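PDB 3OC7: enoyl-CoA hydratase, which probably catalyses the reversible addition of water to the double bond of enoyl-CoA thioesters in fatty acid metabolism, as in other crotonase-family hydratases. Local coordinates for residues I104-L109 with A225-F230. Residues are numbered along the deposited sequence; the frame is centred on the assembly and turned at random. Where two conformers were deposited one is given.
Sequences IVESRL and AVLERF. With EDO (1,2-ethanediol), chain B.
Val105 and Leu227 pass alongside each other, their side chains running in opposite directions, and this apolar pair carries the contact between the end of helix 86-106 and the middle of helix 212-245. The touching branch of the valine is CG1, which lies 3.8 Å from Leu227 CD2 and 3.9 Å from Leu227 CG, so one methyl meets both the fork and one arm of the leucine. That branch stands anti to the backbone N of Val105 (chi1 179°), which directs it at the facing helix. Val226 adds a looser approach, its CG1 4.3 Å from Val105 CG1. Leu227 CD2 also touches Glu106 CG, at 4.0 Å, roughly at right angles to its approach to Val105 CG1. Beyond CG the glutamate chain is extended, and its OE2 forms a salt bridge with Arg102, one turn back on its own helix; only its methylene part serves the packing.

Away from the interface, Arg229 NH1 donates to O1 of an ethanediol of chain B (3.0 Å, 155°), probably a crystallisation additive. Ser107 OG accepts from Leu109 N at 3.2 Å, an ST turn just after the end of helix 86-106. Lys219 of helix 212-245 adds polar ties, its NZ bonding to the carbonyl oxygen of Ile104 in helix 86-106 and to that of Leu109 in the loop beyond.

With 184 Å² buried and no hydrogen bond between the segments, their direct contact is dispersive and hydrophobic.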
# COMPACT_ATOMS: atom_id res chain seq x y z
N ILE A 104 -4.59 -5.60 -21.64
CA ILE A 104 -4.82 -6.58 -20.56
C ILE A 104 -5.67 -5.93 -19.44
O ILE A 104 -6.68 -6.50 -18.98
CB ILE A 104 -3.46 -7.14 -19.99
CG1 ILE A 104 -2.71 -7.98 -21.04
CG2 ILE A 104 -3.69 -7.95 -18.68
CD1 ILE A 104 -1.28 -8.29 -20.67
N VAL A 105 -5.29 -4.72 -19.01
CA VAL A 105 -6.00 -4.00 -17.94
C VAL A 105 -7.48 -3.64 -18.29
O VAL A 105 -8.36 -3.71 -17.41
CB VAL A 105 -5.19 -2.76 -17.45
CG1 VAL A 105 -5.93 -1.99 -16.36
CG2 VAL A 105 -3.83 -3.17 -16.90
N GLU A 106 -7.75 -3.31 -19.57
CA GLU A 106 -9.10 -2.90 -20.03
C GLU A 106 -10.08 -4.07 -20.28
O GLU A 106 -11.29 -3.84 -20.42
CB GLU A 106 -9.02 -2.03 -21.31
CG GLU A 106 -8.50 -0.60 -21.06
CD GLU A 106 -8.39 0.25 -22.35
OE1 GLU A 106 -8.28 -0.32 -23.44
OE2 GLU A 106 -8.37 1.50 -22.25
N SER A 107 -9.57 -5.30 -20.39
CA SER A 107 -10.42 -6.47 -20.79
C SER A 107 -11.59 -6.75 -19.83
O SER A 107 -11.44 -6.60 -18.62
CB SER A 107 -9.54 -7.73 -20.90
OG SER A 107 -10.27 -8.89 -21.33
N ARG A 108 -12.74 -7.16 -20.36
CA ARG A 108 -13.88 -7.67 -19.54
C ARG A 108 -13.50 -8.91 -18.72
O ARG A 108 -14.18 -9.24 -17.74
CB ARG A 108 -15.13 -7.98 -20.41
CG ARG A 108 -15.07 -9.32 -21.20
CD ARG A 108 -16.38 -9.70 -21.96
NE ARG A 108 -16.27 -10.98 -22.69
CZ ARG A 108 -16.51 -12.18 -22.18
NH1 ARG A 108 -16.85 -12.33 -20.90
NH2 ARG A 108 -16.39 -13.26 -22.96
N LEU A 109 -12.45 -9.61 -19.16
CA LEU A 109 -12.01 -10.90 -18.59
C LEU A 109 -10.90 -10.75 -17.54
O LEU A 109 -9.90 -10.05 -17.79
CB LEU A 109 -11.47 -11.82 -19.72
CG LEU A 109 -12.41 -12.22 -20.86
CD1 LEU A 109 -11.63 -12.86 -22.01
CD2 LEU A 109 -13.49 -13.16 -20.34
N ALA A 225 -7.99 3.23 -10.90
CA ALA A 225 -6.80 4.04 -10.53
C ALA A 225 -5.58 3.79 -11.44
O ALA A 225 -4.82 4.72 -11.76
CB ALA A 225 -6.41 3.83 -9.06
N VAL A 226 -5.40 2.53 -11.87
CA VAL A 226 -4.34 2.16 -12.82
C VAL A 226 -4.52 2.85 -14.18
O VAL A 226 -3.55 3.44 -14.72
CB VAL A 226 -4.22 0.60 -12.98
CG1 VAL A 226 -3.15 0.21 -14.01
CG2 VAL A 226 -3.90 -0.06 -11.62
N LEU A 227 -5.73 2.85 -14.73
CA LEU A 227 -5.98 3.49 -16.02
C LEU A 227 -5.78 5.03 -15.98
O LEU A 227 -5.32 5.64 -16.98
CB LEU A 227 -7.36 3.09 -16.56
CG LEU A 227 -7.48 1.59 -16.92
CD1 LEU A 227 -8.94 1.16 -17.14
CD2 LEU A 227 -6.61 1.26 -18.13
N GLU A 228 -6.08 5.65 -14.83
CA GLU A 228 -5.83 7.08 -14.62
C GLU A 228 -4.34 7.42 -14.70
O GLU A 228 -3.97 8.48 -15.25
CB GLU A 228 -6.37 7.56 -13.27
CG GLU A 228 -7.88 7.59 -13.15
CD GLU A 228 -8.35 7.90 -11.73
OE1 GLU A 228 -7.86 8.89 -11.13
OE2 GLU A 228 -9.20 7.15 -11.20
N ARG A 229 -3.50 6.53 -14.18
CA ARG A 229 -2.03 6.69 -14.23
C ARG A 229 -1.49 6.61 -15.67
O ARG A 229 -0.63 7.42 -16.07
CB ARG A 229 -1.33 5.66 -13.29
CG ARG A 229 0.20 5.79 -13.19
CD ARG A 229 0.85 4.67 -12.38
NE ARG A 229 0.52 4.72 -10.95
CZ ARG A 229 1.30 5.24 -10.00
NH1 ARG A 229 2.48 5.75 -10.30
NH2 ARG A 229 0.88 5.22 -8.74
N PHE A 230 -2.01 5.66 -16.46
CA PHE A 230 -1.71 5.58 -17.91
C PHE A 230 -2.07 6.91 -18.61
O PHE A 230 -1.27 7.46 -19.38
CB PHE A 230 -2.47 4.42 -18.60
CG PHE A 230 -1.81 3.04 -18.49
CD1 PHE A 230 -1.83 2.31 -17.30
CD2 PHE A 230 -1.25 2.43 -19.63
CE1 PHE A 230 -1.27 1.01 -17.23
CE2 PHE A 230 -0.68 1.13 -19.59
CZ PHE A 230 -0.69 0.41 -18.38
C1 EDO B . 5.05 7.05 -12.95
O1 EDO B . 3.68 6.63 -12.95
C2 EDO B . 5.41 7.68 -11.61
O2 EDO B . 6.78 8.09 -11.67